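Local structure of takeout-like protein 1 (Epiphyas postvittana, 3E8T) at residues A[8-13]-A[76-81]; A[14-19]-A[72-77]; A[61-66]-A[91-96]; A[114-119]-A[156-161]. The protein probably carries hydrophobic ligands in insects, binding a ubiquinone-8 molecule in a long internal pocket between sheet and helices. All blocks are in the same frame, centred on the assembly; numbering follows the deposited sequence. Where two conformers were deposited one is given.

The four contacts follow the bound ubiquinone-8 through an elongated fold. Interactions 1 and 2 sit at the quinone end, their centres 9 Å apart; they share W76 and D77, and the C8-C15 disulfide ties them together. Interactions 3 and 4 lie towards the isoprenoid tail, their centres 10 Å apart; the centres of interactions 2 and 4 are about 31 Å apart. Strand 54-77 serves interactions 1, 2 and 3, and strand 82-100 passes the sheet on to strand 113-133 through V93-L116 and A91-L118 backbone bonds. Along the chain, interactions 1 and 2 close before interaction 4 opens, whereas interaction 3 alternates with both. One curved sheet thus spans both ends of the pocket.

Interaction 1: residues A[8-13]-A[76-81]; sequences CNLEDS and WDLKKK
L10 and W76 meet where segment 8-13, the loop leading into helix 13-28, runs past the end of strand 54-77, without any direct backbone bond between the two. The nearest CA atoms, of E11 and W76, are 5.6 Å apart, and a water joins the main chains, donating to L10 O and accepting from W76 N. A type I turn from N9 to D12 presents L10 and E11 to the strand, and D77 OD1 accepts from K79 N in an Asx turn as the chain leaves it.

L10 lays its forked end over one face of the indole. CD2 stands 3.8 Å from the centroid of the six-membered ring of W76, only 7° off the normal, a CH-pi contact, while CD1 reaches CE2 of the same ring at 3.9 Å. E11 stretches out beyond CG, so that its OE2 takes the N-H of L78 at 3.0 Å and 162°, on the anti side of the carboxylate. Its CG also packs 3.6 Å from L78 CD1.

Beyond the two segments, W76 meets the Y129 ring of strand 113-133, L10 touches M16 of helix 13-28, and C8 is disulfide-bonded to C15 on that helix.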
# COMPACT_ATOMS: atom_id res chain seq x y z
N CYS A 8 19.50 -15.65 2.12
CA CYS A 8 19.94 -15.01 3.35
C CYS A 8 19.74 -15.92 4.51
O CYS A 8 18.81 -16.72 4.56
CB CYS A 8 19.05 -13.75 3.65
SG CYS A 8 19.21 -12.44 2.56
N ASN A 9 20.60 -15.76 5.51
CA ASN A 9 20.26 -16.16 6.87
C ASN A 9 19.15 -15.21 7.34
O ASN A 9 19.25 -14.03 7.17
CB ASN A 9 21.51 -16.07 7.76
CG ASN A 9 22.60 -17.01 7.35
OD1 ASN A 9 22.50 -18.22 7.59
ND2 ASN A 9 23.63 -16.48 6.68
N LEU A 10 18.05 -15.74 7.86
CA LEU A 10 16.85 -14.88 8.03
C LEU A 10 17.10 -13.72 9.00
O LEU A 10 16.56 -12.62 8.81
CB LEU A 10 15.62 -15.70 8.43
CG LEU A 10 15.02 -16.56 7.30
CD1 LEU A 10 13.92 -17.47 7.79
CD2 LEU A 10 14.50 -15.70 6.12
N GLU A 11 17.96 -13.91 10.00
CA GLU A 11 18.20 -12.81 10.92
C GLU A 11 19.35 -11.87 10.53
O GLU A 11 19.71 -10.98 11.29
CB GLU A 11 18.35 -13.31 12.34
CG GLU A 11 17.08 -14.04 12.78
CD GLU A 11 17.01 -14.24 14.26
OE1 GLU A 11 18.07 -14.52 14.85
OE2 GLU A 11 15.90 -14.14 14.83
N ASP A 12 19.90 -12.05 9.34
CA ASP A 12 20.86 -11.09 8.81
C ASP A 12 20.06 -9.97 8.13
O ASP A 12 19.66 -10.08 6.98
CB ASP A 12 21.79 -11.84 7.86
CG ASP A 12 22.76 -10.97 7.11
OD1 ASP A 12 22.79 -9.72 7.28
OD2 ASP A 12 23.54 -11.58 6.34
N SER A 13 19.80 -8.92 8.89
CA SER A 13 18.92 -7.83 8.40
C SER A 13 19.48 -7.12 7.19
O SER A 13 18.75 -6.77 6.28
CB SER A 13 18.61 -6.91 9.56
OG SER A 13 18.06 -5.68 9.19
N TRP A 76 13.61 -9.78 10.65
CA TRP A 76 12.91 -11.00 10.76
C TRP A 76 13.25 -11.52 12.15
O TRP A 76 14.41 -11.78 12.43
CB TRP A 76 13.36 -11.89 9.58
CG TRP A 76 12.58 -13.08 9.41
CD1 TRP A 76 12.34 -14.05 10.36
CD2 TRP A 76 11.95 -13.51 8.22
NE1 TRP A 76 11.57 -15.04 9.81
CE2 TRP A 76 11.30 -14.73 8.52
CE3 TRP A 76 11.84 -12.99 6.95
CZ2 TRP A 76 10.58 -15.44 7.58
CZ3 TRP A 76 11.09 -13.69 6.01
CH2 TRP A 76 10.49 -14.92 6.33
N ASP A 77 12.26 -11.60 13.04
CA ASP A 77 12.45 -12.03 14.42
C ASP A 77 11.94 -13.45 14.62
O ASP A 77 10.75 -13.67 14.76
CB ASP A 77 11.74 -11.09 15.36
CG ASP A 77 11.87 -11.50 16.82
OD1 ASP A 77 12.50 -12.55 17.09
OD2 ASP A 77 11.30 -10.78 17.68
N LEU A 78 12.87 -14.41 14.66
CA LEU A 78 12.51 -15.83 14.79
C LEU A 78 11.87 -16.19 16.14
O LEU A 78 11.12 -17.16 16.22
CB LEU A 78 13.77 -16.69 14.51
CG LEU A 78 14.33 -16.71 13.07
CD1 LEU A 78 15.78 -17.34 13.01
CD2 LEU A 78 13.41 -17.40 12.04
N LYS A 79 12.11 -15.40 17.19
CA LYS A 79 11.54 -15.68 18.52
C LYS A 79 10.06 -15.32 18.61
O LYS A 79 9.22 -16.12 19.07
CB LYS A 79 12.36 -14.94 19.59
CG LYS A 79 11.84 -15.13 21.02
CD LYS A 79 12.69 -14.38 22.06
CE LYS A 79 12.24 -14.73 23.48
NZ LYS A 79 10.86 -14.25 23.81
N LYS A 80 9.74 -14.11 18.16
CA LYS A 80 8.39 -13.60 18.15
C LYS A 80 7.59 -14.11 16.94
O LYS A 80 6.36 -14.04 16.94
CB LYS A 80 8.41 -12.08 18.12
CG LYS A 80 8.80 -11.47 19.48
CD LYS A 80 8.80 -9.96 19.45
CE LYS A 80 7.38 -9.37 19.49
NZ LYS A 80 7.37 -7.87 19.33
N LYS A 81 8.30 -14.64 15.94
CA LYS A 81 7.76 -15.03 14.64
C LYS A 81 7.00 -13.87 13.99
O LYS A 81 5.85 -13.97 13.58
CB LYS A 81 6.90 -16.28 14.73
CG LYS A 81 7.66 -17.50 15.26
CD LYS A 81 6.69 -18.65 15.40
CE LYS A 81 7.02 -19.63 16.52
NZ LYS A 81 5.95 -20.68 16.60
O HOH W 1 16.38 -9.95 9.70

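Interaction 2: residues A[14-19]-A[72-77]; sequences ACMTSA and DNVKWD. With UQ8 (Ubiquinone-8), chain B.
At the quinone end of the ubiquinone-8 pocket, helix 13-28 packs across strand 54-77 through M16 and T17, which meet V74 and its neighbours. The segment axes come within 6.6 Å at an angle of 120°, and the closest CA atoms belong to T17 and V74.

Across the two segments the hydrogen bond runs to T17 OG1, which accepts the N-H of V74 at 3.0 Å with a bent angle of 140°. The hydroxyl lies beside the helix backbone N (chi1 -59°), from where it is also hydrogen-bonded to S13 O one turn earlier, and so it ties the first turn of the helix to the strand. On the other branch, T17 CG2 rests 3.9 Å from D72 O. A valine in place of T17 would probably leave V74 N without this acceptor and S13 O without its hydroxyl partner.

Next to it V74 sets CG1 against M16 CB at 4.0 Å and turns CG2 to the M16 carbonyl. The M16 chain, bent at chi2, brings SD near methoxy carbon C4M of the ligand. Ubiquinone O2 lies at the edge of the W76 ring, in its plane, 3.5 Å from CZ3. From the helix, the methyl of A19 adds an apolar neighbour to C4M.

Residues D72 and N73 both face D86 in a classic beta bulge, where strand 54-77 pairs with strand 82-100; S13 OG is hydrogen-bonded to V74 O, and M16 also touches C8 and L10 in the loop before the helix.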
# COMPACT_ATOMS: atom_id res chain seq x y z
N ALA A 14 20.80 -6.95 7.12
CA ALA A 14 21.36 -6.28 5.94
C ALA A 14 21.10 -7.10 4.67
O ALA A 14 20.73 -6.56 3.63
CB ALA A 14 22.87 -6.04 6.14
N CYS A 15 21.30 -8.42 4.76
CA CYS A 15 21.02 -9.30 3.63
C CYS A 15 19.54 -9.30 3.29
O CYS A 15 19.21 -9.30 2.13
CB CYS A 15 21.47 -10.76 3.94
SG CYS A 15 21.15 -11.97 2.62
N MET A 16 18.71 -9.42 4.31
CA MET A 16 17.29 -9.48 4.05
C MET A 16 16.75 -8.21 3.41
O MET A 16 15.86 -8.26 2.56
CB MET A 16 16.53 -9.79 5.31
CG MET A 16 16.72 -11.21 5.77
SD MET A 16 15.97 -12.37 4.66
CE MET A 16 14.32 -12.30 5.25
N THR A 17 17.29 -7.09 3.85
CA THR A 17 16.93 -5.82 3.27
C THR A 17 17.26 -5.79 1.78
O THR A 17 16.41 -5.44 0.95
CB THR A 17 17.61 -4.66 4.03
OG1 THR A 17 17.22 -4.69 5.42
CG2 THR A 17 17.24 -3.30 3.42
N SER A 18 18.50 -6.18 1.42
CA SER A 18 18.88 -6.23 0.02
C SER A 18 18.05 -7.28 -0.76
O SER A 18 17.73 -7.06 -1.91
CB SER A 18 20.38 -6.50 -0.11
OG SER A 18 20.75 -6.68 -1.49
N ALA A 19 17.78 -8.42 -0.15
CA ALA A 19 17.04 -9.50 -0.84
C ALA A 19 15.64 -9.01 -1.17
O ALA A 19 15.15 -9.23 -2.26
CB ALA A 19 17.00 -10.74 -0.03
N ASP A 72 14.00 0.14 3.47
CA ASP A 72 14.88 0.71 4.45
C ASP A 72 15.43 -0.32 5.40
O ASP A 72 16.61 -0.26 5.77
CB ASP A 72 14.20 1.87 5.19
CG ASP A 72 13.80 2.98 4.26
OD1 ASP A 72 14.71 3.54 3.59
OD2 ASP A 72 12.58 3.29 4.14
N ASN A 73 14.60 -1.27 5.80
CA ASN A 73 14.99 -2.31 6.71
C ASN A 73 14.03 -3.47 6.71
O ASN A 73 12.84 -3.27 6.60
CB ASN A 73 15.09 -1.78 8.15
CG ASN A 73 15.92 -2.71 9.05
OD1 ASN A 73 17.09 -2.96 8.76
ND2 ASN A 73 15.32 -3.24 10.09
N VAL A 74 14.57 -4.68 6.89
CA VAL A 74 13.82 -5.89 7.13
C VAL A 74 14.40 -6.55 8.37
O VAL A 74 15.62 -6.79 8.40
CB VAL A 74 13.84 -6.88 5.97
CG1 VAL A 74 13.09 -8.14 6.35
CG2 VAL A 74 13.30 -6.23 4.66
N LYS A 75 13.57 -6.76 9.40
CA LYS A 75 13.99 -7.44 10.63
C LYS A 75 13.06 -8.60 10.84
O LYS A 75 11.84 -8.45 11.07
CB LYS A 75 13.90 -6.53 11.84
CG LYS A 75 14.32 -7.21 13.18
CD LYS A 75 14.32 -6.22 14.36
CE LYS A 75 14.40 -6.90 15.75
NZ LYS A 75 14.16 -8.38 15.75
N TRP A 76 13.61 -9.78 10.65
CA TRP A 76 12.91 -11.00 10.76
C TRP A 76 13.25 -11.52 12.15
O TRP A 76 14.41 -11.78 12.43
CB TRP A 76 13.36 -11.89 9.58
CG TRP A 76 12.58 -13.08 9.41
CD1 TRP A 76 12.34 -14.05 10.36
CD2 TRP A 76 11.95 -13.51 8.22
NE1 TRP A 76 11.57 -15.04 9.81
CE2 TRP A 76 11.30 -14.73 8.52
CE3 TRP A 76 11.84 -12.99 6.95
CZ2 TRP A 76 10.58 -15.44 7.58
CZ3 TRP A 76 11.09 -13.69 6.01
CH2 TRP A 76 10.49 -14.92 6.33
N ASP A 77 12.26 -11.60 13.04
CA ASP A 77 12.45 -12.03 14.42
C ASP A 77 11.94 -13.45 14.62
O ASP A 77 10.75 -13.67 14.76
CB ASP A 77 11.74 -11.09 15.36
CG ASP A 77 11.87 -11.50 16.82
OD1 ASP A 77 12.50 -12.55 17.09
OD2 ASP A 77 11.30 -10.78 17.68
C45 UQ8 B . -11.82 13.56 -2.12
C44 UQ8 B . -11.28 14.12 -0.81
C46 UQ8 B . -11.68 15.57 -0.69
C43 UQ8 B . -9.78 13.98 -0.67
C42 UQ8 B . -9.31 12.58 -1.08
C41 UQ8 B . -9.76 11.57 -0.03
C39 UQ8 B . -8.64 10.60 0.29
C40 UQ8 B . -8.82 9.09 0.14
C38 UQ8 B . -7.46 11.08 0.79
C37 UQ8 B . -6.36 10.29 1.11
C36 UQ8 B . -5.20 11.27 1.31
C34 UQ8 B . -3.87 10.58 1.50
C35 UQ8 B . -2.76 11.42 1.49
C33 UQ8 B . -3.77 9.19 1.59
C32 UQ8 B . -2.64 8.41 1.79
C31 UQ8 B . -2.91 7.01 1.18
C29 UQ8 B . -1.81 6.00 1.48
C30 UQ8 B . -1.21 5.90 2.91
C28 UQ8 B . -1.35 5.17 0.46
C27 UQ8 B . -0.35 4.21 0.61
C26 UQ8 B . -0.56 3.03 -0.35
C24 UQ8 B . 0.66 2.11 -0.35
C25 UQ8 B . 2.00 2.58 -0.96
C23 UQ8 B . 0.57 0.85 0.20
C22 UQ8 B . 1.57 -0.12 0.28
C21 UQ8 B . 1.11 -1.32 1.12
C19 UQ8 B . 2.23 -2.27 1.56
C20 UQ8 B . 1.73 -3.34 2.53
C18 UQ8 B . 3.03 -2.85 0.39
C17 UQ8 B . 4.07 -3.87 0.88
C16 UQ8 B . 5.19 -4.13 -0.15
C14 UQ8 B . 5.93 -5.40 0.24
C15 UQ8 B . 6.21 -5.67 1.73
C13 UQ8 B . 6.34 -6.32 -0.72
C12 UQ8 B . 7.01 -7.50 -0.40
C11 UQ8 B . 7.93 -8.02 -1.52
C9 UQ8 B . 9.06 -8.90 -0.96
C10 UQ8 B . 8.76 -9.41 0.46
C8 UQ8 B . 9.31 -10.06 -1.92
C7 UQ8 B . 8.86 -11.41 -1.36
C6 UQ8 B . 9.91 -12.06 -0.43
C1 UQ8 B . 9.50 -12.64 0.77
C1M UQ8 B . 8.14 -12.61 1.09
C2 UQ8 B . 10.40 -13.25 1.66
O2 UQ8 B . 10.03 -13.76 2.71
C3 UQ8 B . 11.75 -13.28 1.34
O3 UQ8 B . 12.63 -13.87 2.20
C3M UQ8 B . 12.69 -15.28 1.95
C4 UQ8 B . 12.20 -12.71 0.15
O4 UQ8 B . 13.53 -12.76 -0.14
C4M UQ8 B . 14.31 -12.22 0.94
C5 UQ8 B . 11.29 -12.10 -0.72
O5 UQ8 B . 11.71 -11.61 -1.77

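Interaction 3: residues A[61-66]-A[91-96]; sequences GKLKGL and ATVKGH
K62 and K94 form a hydrogen-bonded antiparallel pair, as do K64 and T92, making the backbone the tight part of the contact. K62 N reaches K94 O at 2.9 Å, and the return bond from K94 N lies in the plane of the K62 carbonyl. Between the two pairs L63 faces V93 as a non-hydrogen-bonded pair, with V93 CA giving a C-H...O contact to K62 O at 3.3 Å.

The face with L63 and V93 is buried. L63 CG stands anti to the backbone N (chi1 171°), sending CD1 over to V93 CG2 at 3.9 Å and A91 CB at 4.1 Å. L63 also touches the ubiquinone-8 and A197 of helix 182-211.

Strands 54-77 and 82-100 are the two arms of a long beta hairpin in the curved sheet that lines the pocket. The N-to-C directions of 61-64 and 91-96 make an angle of 164°.

On the opposite face the lysines are looser. The K62 and K94 CB atoms are 4.5 Å apart, and the chains lead away from the partner strand. K64 NZ and K94 NZ stay 6.2 Å from each other, whereas K62 NZ turns to a salt bridge with D43. Backbone bonds L63-L42 and V93-L116 continue the sheet at the two outer edges.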
# COMPACT_ATOMS: atom_id res chain seq x y z
N GLY A 61 -9.93 2.06 -8.92
CA GLY A 61 -8.77 2.63 -8.28
C GLY A 61 -7.49 1.96 -8.71
O GLY A 61 -7.46 0.76 -8.97
N LYS A 62 -6.43 2.75 -8.79
CA LYS A 62 -5.13 2.31 -9.21
C LYS A 62 -4.06 2.90 -8.33
O LYS A 62 -4.06 4.10 -8.09
CB LYS A 62 -4.85 2.84 -10.59
CG LYS A 62 -5.85 2.53 -11.67
CD LYS A 62 -5.87 1.15 -12.07
CE LYS A 62 -6.77 0.99 -13.35
NZ LYS A 62 -6.50 -0.31 -13.99
N LEU A 63 -3.13 2.07 -7.91
CA LEU A 63 -1.96 2.51 -7.13
C LEU A 63 -0.70 2.27 -7.95
O LEU A 63 -0.41 1.11 -8.29
CB LEU A 63 -1.87 1.77 -5.79
CG LEU A 63 -0.55 2.02 -5.02
CD1 LEU A 63 -0.55 3.40 -4.45
CD2 LEU A 63 -0.35 0.96 -3.91
N LYS A 64 0.01 3.35 -8.27
CA LYS A 64 1.26 3.26 -9.01
C LYS A 64 2.39 3.65 -8.10
O LYS A 64 2.27 4.57 -7.31
CB LYS A 64 1.23 4.14 -10.25
CG LYS A 64 2.48 3.95 -11.21
CD LYS A 64 2.34 4.66 -12.62
CE LYS A 64 3.70 4.81 -13.35
NZ LYS A 64 3.73 5.54 -14.68
N GLY A 65 3.50 2.95 -8.22
CA GLY A 65 4.75 3.33 -7.60
C GLY A 65 5.44 2.27 -6.77
O GLY A 65 6.62 2.45 -6.40
N LEU A 66 4.78 1.14 -6.47
CA LEU A 66 5.42 0.12 -5.62
C LEU A 66 6.72 -0.43 -6.24
O LEU A 66 7.61 -0.81 -5.52
CB LEU A 66 4.47 -1.01 -5.27
CG LEU A 66 4.82 -1.93 -4.10
CD1 LEU A 66 5.05 -1.14 -2.80
CD2 LEU A 66 3.67 -2.94 -3.90
N ALA A 91 4.21 7.68 -4.69
CA ALA A 91 3.12 6.90 -5.26
C ALA A 91 2.05 7.80 -5.79
O ALA A 91 1.97 8.98 -5.44
CB ALA A 91 2.53 6.05 -4.18
N THR A 92 1.22 7.23 -6.64
CA THR A 92 0.05 7.92 -7.13
C THR A 92 -1.15 7.01 -6.95
O THR A 92 -1.06 5.81 -7.17
CB THR A 92 0.18 8.41 -8.62
OG1 THR A 92 1.17 9.44 -8.76
CG2 THR A 92 -1.08 9.05 -9.09
N VAL A 93 -2.27 7.59 -6.55
CA VAL A 93 -3.57 6.89 -6.48
C VAL A 93 -4.52 7.60 -7.43
O VAL A 93 -4.67 8.81 -7.37
CB VAL A 93 -4.13 6.89 -5.06
CG1 VAL A 93 -5.39 6.05 -5.04
CG2 VAL A 93 -3.12 6.37 -4.05
N LYS A 94 -5.10 6.83 -8.33
CA LYS A 94 -6.01 7.34 -9.33
C LYS A 94 -7.31 6.58 -9.31
O LYS A 94 -7.38 5.47 -8.82
CB LYS A 94 -5.39 7.27 -10.74
CG LYS A 94 -4.14 8.12 -10.94
CD LYS A 94 -3.59 7.97 -12.39
CE LYS A 94 -2.48 8.92 -12.68
NZ LYS A 94 -1.65 8.58 -13.90
N GLY A 95 -8.35 7.18 -9.87
CA GLY A 95 -9.59 6.46 -10.06
C GLY A 95 -10.77 7.39 -10.18
O GLY A 95 -10.61 8.61 -10.21
N HIS A 96 -11.95 6.80 -10.30
CA HIS A 96 -13.19 7.55 -10.39
C HIS A 96 -13.74 7.74 -8.99
O HIS A 96 -14.07 6.74 -8.32
CB HIS A 96 -14.18 6.75 -11.25
CG HIS A 96 -15.55 7.29 -11.28
ND1 HIS A 96 -16.65 6.50 -11.55
CD2 HIS A 96 -16.03 8.51 -10.98
CE1 HIS A 96 -17.74 7.24 -11.49
NE2 HIS A 96 -17.39 8.48 -11.16

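Interaction 4: residues A[114-119]-A[156-161]; sequences MKLKLK and AQFGLT. With UQ8 (Ubiquinone-8), chain B.
M114 to L118 and A156 to L160 pair as antiparallel strands at the tail end of the ubiquinone-8 pocket, part of the curved sheet of this juvenile-hormone-binding-protein-like fold. K115-G159 and K117-Q157 are the hydrogen-bonded pairs; K115 N gives to G159 O at 2.8 Å and 166°.

L116, L118, F158 and L160 turn their side chains to the ligand. Followed outward in the conformer described, one of two, L116 starts at a CB on the pocket face, and its CG stands anti to the backbone N (chi1 169°), where it forks. CD1 goes across to the partner strand, 3.4 Å from Q157 O, and over one face of the F158 ring, 3.8 Å from its centroid and 23° off the normal. CD2 goes to the isoprenoid chain instead, 3.8 Å from ubiquinone C34.

F158 lies beside L116, pointing the same way, and offers ubiquinone C36 its edge. It also reaches L178 of helix 168-180 and W182 and V185 of helix 182-211. An alanine at F158 is likely to open a gap among L116, L178, W182 and V185 and strip this edge from the isoprenoid chain.

At one end of the pairing M114 CG packs on L160 CD2 at 3.7 Å; at the other, L118 CD2 touches both A156 CB at 3.8 Å and ubiquinone C35 at 3.5 Å.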
# COMPACT_ATOMS: atom_id res chain seq x y z
N MET A 114 -9.74 11.29 -10.01
CA MET A 114 -8.75 11.69 -9.02
C MET A 114 -7.34 11.33 -9.46
O MET A 114 -7.15 10.25 -10.03
CB MET A 114 -9.03 10.92 -7.69
CG MET A 114 -8.01 11.24 -6.60
SD MET A 114 -8.50 10.48 -5.04
CE MET A 114 -7.83 8.83 -5.27
N LYS A 115 -6.39 12.19 -9.13
CA LYS A 115 -4.98 11.86 -9.17
C LYS A 115 -4.37 12.42 -7.88
O LYS A 115 -4.29 13.63 -7.70
CB LYS A 115 -4.28 12.49 -10.36
CG LYS A 115 -2.78 12.19 -10.43
CD LYS A 115 -2.12 12.73 -11.69
CE LYS A 115 -0.60 12.64 -11.55
NZ LYS A 115 0.11 13.22 -12.72
N LEU A 116 -4.00 11.52 -6.97
CA LEU A 116 -3.42 11.88 -5.72
C LEU A 116 -1.93 11.52 -5.81
O LEU A 116 -1.61 10.35 -6.01
CB LEU A 116 -4.15 11.09 -4.60
CG LEU A 116 -3.55 11.11 -3.20
CD1 LEU A 116 -3.56 12.58 -2.74
CD2 LEU A 116 -4.35 10.23 -2.28
N LYS A 117 -1.07 12.50 -5.63
CA LYS A 117 0.37 12.25 -5.68
C LYS A 117 0.92 12.32 -4.27
O LYS A 117 0.63 13.26 -3.55
CB LYS A 117 1.07 13.30 -6.53
CG LYS A 117 0.58 13.41 -7.96
CD LYS A 117 1.27 14.53 -8.72
CE LYS A 117 2.76 14.29 -8.89
NZ LYS A 117 3.48 15.33 -9.77
N LEU A 118 1.66 11.31 -3.87
CA LEU A 118 2.22 11.20 -2.55
C LEU A 118 3.74 11.17 -2.67
O LEU A 118 4.29 10.37 -3.40
CB LEU A 118 1.77 9.89 -1.89
CG LEU A 118 0.29 9.67 -1.81
CD1 LEU A 118 -0.05 8.25 -1.34
CD2 LEU A 118 -0.38 10.71 -0.95
N LYS A 119 4.42 12.07 -1.97
CA LYS A 119 5.86 12.16 -2.04
C LYS A 119 6.45 11.74 -0.72
O LYS A 119 6.13 12.28 0.32
CB LYS A 119 6.29 13.58 -2.38
CG LYS A 119 7.78 13.71 -2.61
CD LYS A 119 8.22 15.09 -3.02
CE LYS A 119 9.75 15.05 -3.37
NZ LYS A 119 10.46 16.37 -3.55
N ALA A 156 1.73 15.85 -0.28
CA ALA A 156 0.73 15.20 -1.09
C ALA A 156 -0.00 16.26 -1.87
O ALA A 156 -0.25 17.36 -1.34
CB ALA A 156 -0.22 14.42 -0.25
N GLN A 157 -0.35 15.93 -3.12
CA GLN A 157 -1.10 16.84 -3.97
C GLN A 157 -2.32 16.17 -4.49
O GLN A 157 -2.34 14.97 -4.81
CB GLN A 157 -0.31 17.34 -5.16
CG GLN A 157 0.76 18.30 -4.83
CD GLN A 157 2.00 17.60 -4.59
OE1 GLN A 157 2.37 16.72 -5.38
NE2 GLN A 157 2.70 17.94 -3.47
N PHE A 158 -3.36 16.96 -4.54
CA PHE A 158 -4.68 16.46 -4.84
C PHE A 158 -5.17 17.04 -6.14
O PHE A 158 -5.32 18.25 -6.26
CB PHE A 158 -5.66 16.83 -3.69
CG PHE A 158 -5.28 16.25 -2.37
CD1 PHE A 158 -5.95 15.15 -1.85
CD2 PHE A 158 -4.28 16.85 -1.58
CE1 PHE A 158 -5.57 14.61 -0.68
CE2 PHE A 158 -3.93 16.31 -0.40
CZ PHE A 158 -4.55 15.18 0.04
N GLY A 159 -5.51 16.17 -7.05
CA GLY A 159 -6.15 16.54 -8.32
C GLY A 159 -7.50 15.84 -8.35
O GLY A 159 -7.56 14.62 -8.25
N LEU A 160 -8.57 16.61 -8.40
CA LEU A 160 -9.93 16.07 -8.44
C LEU A 160 -10.70 16.84 -9.50
O LEU A 160 -10.71 18.05 -9.44
CB LEU A 160 -10.66 16.23 -7.09
CG LEU A 160 -10.04 15.53 -5.89
CD1 LEU A 160 -10.59 16.12 -4.56
CD2 LEU A 160 -10.27 14.06 -5.93
N THR A 161 -11.31 16.12 -10.43
CA THR A 161 -12.11 16.77 -11.46
C THR A 161 -13.58 16.75 -11.13
O THR A 161 -14.08 15.97 -10.34
CB THR A 161 -11.89 16.14 -12.86
OG1 THR A 161 -12.59 14.91 -12.94
CG2 THR A 161 -10.40 15.95 -13.14
C45 UQ8 B . -11.82 13.56 -2.12
C44 UQ8 B . -11.28 14.12 -0.81
C46 UQ8 B . -11.68 15.57 -0.69
C43 UQ8 B . -9.78 13.98 -0.67
C42 UQ8 B . -9.31 12.58 -1.08
C41 UQ8 B . -9.76 11.57 -0.03
C39 UQ8 B . -8.64 10.60 0.29
C40 UQ8 B . -8.82 9.09 0.14
C38 UQ8 B . -7.46 11.08 0.79
C37 UQ8 B . -6.36 10.29 1.11
C36 UQ8 B . -5.20 11.27 1.31
C34 UQ8 B . -3.87 10.58 1.50
C35 UQ8 B . -2.76 11.42 1.49
C33 UQ8 B . -3.77 9.19 1.59
C32 UQ8 B . -2.64 8.41 1.79
C31 UQ8 B . -2.91 7.01 1.18
C29 UQ8 B . -1.81 6.00 1.48
C30 UQ8 B . -1.21 5.90 2.91
C28 UQ8 B . -1.35 5.17 0.46
C27 UQ8 B . -0.35 4.21 0.61
C26 UQ8 B . -0.56 3.03 -0.35
C24 UQ8 B . 0.66 2.11 -0.35
C25 UQ8 B . 2.00 2.58 -0.96
C23 UQ8 B . 0.57 0.85 0.20
C22 UQ8 B . 1.57 -0.12 0.28
C21 UQ8 B . 1.11 -1.32 1.12
C19 UQ8 B . 2.23 -2.27 1.56
C20 UQ8 B . 1.73 -3.34 2.53
C18 UQ8 B . 3.03 -2.85 0.39
C17 UQ8 B . 4.07 -3.87 0.88
C16 UQ8 B . 5.19 -4.13 -0.15
C14 UQ8 B . 5.93 -5.40 0.24
C15 UQ8 B . 6.21 -5.67 1.73
C13 UQ8 B . 6.34 -6.32 -0.72
C12 UQ8 B . 7.01 -7.50 -0.40
C11 UQ8 B . 7.93 -8.02 -1.52
C9 UQ8 B . 9.06 -8.90 -0.96
C10 UQ8 B . 8.76 -9.41 0.46
C8 UQ8 B . 9.31 -10.06 -1.92
C7 UQ8 B . 8.86 -11.41 -1.36
C6 UQ8 B . 9.91 -12.06 -0.43
C1 UQ8 B . 9.50 -12.64 0.77
C1M UQ8 B . 8.14 -12.61 1.09
C2 UQ8 B . 10.40 -13.25 1.66
O2 UQ8 B . 10.03 -13.76 2.71
C3 UQ8 B . 11.75 -13.28 1.34
O3 UQ8 B . 12.63 -13.87 2.20
C3M UQ8 B . 12.69 -15.28 1.95
C4 UQ8 B . 12.20 -12.71 0.15
O4 UQ8 B . 13.53 -12.76 -0.14
C4M UQ8 B . 14.31 -12.22 0.94
C5 UQ8 B . 11.29 -12.10 -0.72
O5 UQ8 B . 11.71 -11.61 -1.77